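Local coordinates for protein 4-dehydrase (Streptomyces venezuelae, PDB 2PO3) that probably acts as a pyridoxal phosphate-dependent sugar aminotransferase in the biosynthesis of desosamine, at residues G63-R68 with A209-D214. Numbering follows the deposited sequence.
Sequences GLAGVR and AVVTDD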
# COMPACT_ATOMS: atom_id res chain seq x y z
N GLY A 63 20.65 3.96 -7.67
CA GLY A 63 21.90 4.64 -7.87
C GLY A 63 22.27 5.42 -6.63
O GLY A 63 23.40 5.34 -6.16
N LEU A 64 21.26 6.15 -6.15
CA LEU A 64 21.37 7.00 -4.97
C LEU A 64 21.81 6.27 -3.70
O LEU A 64 22.47 6.87 -2.84
CB LEU A 64 20.04 7.73 -4.72
CG LEU A 64 19.85 8.97 -5.58
CD1 LEU A 64 18.47 9.55 -5.29
CD2 LEU A 64 20.89 10.03 -5.23
N ALA A 65 21.42 4.98 -3.60
CA ALA A 65 21.71 4.07 -2.50
C ALA A 65 23.10 3.44 -2.67
O ALA A 65 23.66 2.81 -1.76
CB ALA A 65 20.66 2.97 -2.58
N GLY A 66 23.64 3.60 -3.88
CA GLY A 66 24.92 3.01 -4.20
C GLY A 66 24.79 1.46 -4.30
O GLY A 66 25.75 0.72 -4.05
N VAL A 67 23.60 0.95 -4.63
CA VAL A 67 23.39 -0.50 -4.75
C VAL A 67 22.86 -0.80 -6.14
O VAL A 67 22.53 0.15 -6.90
CB VAL A 67 22.58 -1.21 -3.67
CG1 VAL A 67 23.18 -0.92 -2.32
CG2 VAL A 67 21.10 -0.84 -3.72
N ARG A 68 22.80 -2.10 -6.45
CA ARG A 68 22.34 -2.50 -7.77
C ARG A 68 20.86 -2.63 -7.93
O ARG A 68 20.36 -2.40 -9.03
CB ARG A 68 22.92 -3.84 -8.20
CG ARG A 68 24.43 -3.79 -8.24
CD ARG A 68 25.11 -5.16 -8.27
NE ARG A 68 26.44 -5.07 -7.67
CZ ARG A 68 26.84 -5.82 -6.66
NH1 ARG A 68 26.04 -6.74 -6.12
NH2 ARG A 68 28.07 -5.65 -6.18
N ALA A 209 10.77 2.14 -1.19
CA ALA A 209 11.72 1.32 -1.94
C ALA A 209 12.62 0.54 -1.04
O ALA A 209 13.16 1.06 -0.06
CB ALA A 209 12.70 2.12 -2.77
N VAL A 210 12.78 -0.72 -1.40
CA VAL A 210 13.65 -1.64 -0.70
C VAL A 210 14.84 -1.76 -1.62
O VAL A 210 14.66 -2.13 -2.79
CB VAL A 210 12.99 -2.99 -0.51
CG1 VAL A 210 13.85 -3.87 0.40
CG2 VAL A 210 11.62 -2.77 0.13
N VAL A 211 16.01 -1.39 -1.11
CA VAL A 211 17.24 -1.44 -1.88
C VAL A 211 18.24 -2.46 -1.34
O VAL A 211 18.43 -2.61 -0.13
CB VAL A 211 17.91 -0.08 -2.08
CG1 VAL A 211 17.00 0.89 -2.82
CG2 VAL A 211 18.37 0.48 -0.73
N THR A 212 18.90 -3.14 -2.26
CA THR A 212 19.88 -4.14 -1.89
C THR A 212 20.80 -4.51 -3.03
O THR A 212 20.47 -4.33 -4.21
CB THR A 212 19.15 -5.42 -1.43
OG1 THR A 212 20.10 -6.34 -0.90
CG2 THR A 212 18.38 -6.05 -2.60
N ASP A 213 21.96 -5.06 -2.67
CA ASP A 213 22.91 -5.48 -3.68
C ASP A 213 22.67 -6.95 -4.04
O ASP A 213 23.11 -7.46 -5.07
CB ASP A 213 24.36 -5.18 -3.24
CG ASP A 213 25.00 -4.02 -3.94
OD1 ASP A 213 24.59 -3.53 -5.00
OD2 ASP A 213 26.06 -3.59 -3.29
N ASP A 214 21.91 -7.62 -3.15
CA ASP A 214 21.53 -9.02 -3.24
C ASP A 214 20.40 -9.28 -4.23
O ASP A 214 19.22 -9.10 -3.92
CB ASP A 214 21.08 -9.48 -1.85
CG ASP A 214 20.92 -10.96 -1.81
OD1 ASP A 214 20.79 -11.65 -2.80
OD2 ASP A 214 20.90 -11.42 -0.60
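R68 and D213 bring the two backbones together, with CA atoms 5.1 Å apart, where the turn leaving helix 52-65 passes the end of strand 208-212. G66 opens that turn: its positive phi and the bonds back into the last helical turn, among them G66 N to G63 O, define a Schellman motif.

D213 does most of the polar work. Its OD1 accepts the backbone N-H of R68, N to OD1 2.7 Å, met nearly along the C-O axis although the N-H...OD1 angle is only 140°. The same oxygen lies 3.4 Å above one face of the R68 guanidinium, whose plane is only 15° from that of the carboxylate; the groups therefore stack, and the salt bridge to NE acts through charge without an N-H aimed at OD1. R68 places CG anti to its carbonyl carbon (chi1 -60°) and extends from CG to NE, which lays the guanidinium over the carboxylate, with OD1 offset toward its rim, and NH1 then makes a weak bond to the D213 carbonyl O. Replacing D213 by an alanine would probably leave the R68 amide without this acceptor and the guanidinium face without its countercharge.

On the helix side of this pair, V67 CG2 rests 3.7 Å from V211 CB and A65 CB meets V211 CG2 at 3.9 Å, both apolar contacts; V67 CG2 also lies against the T212 backbone N at 3.5 Å.

The contact thus joins the C-terminal end of helix 52-65 to strand 208-212 just before strand 69-73 pairs antiparallel with it at the sheet margin, through T212 with H69 and V210 with V71. F194 of strand 191-195 touches both A65 and V211, and D214 sits at the N-cap of helix 215-225, its OD1 making weak bonds to D216 N and L217 N.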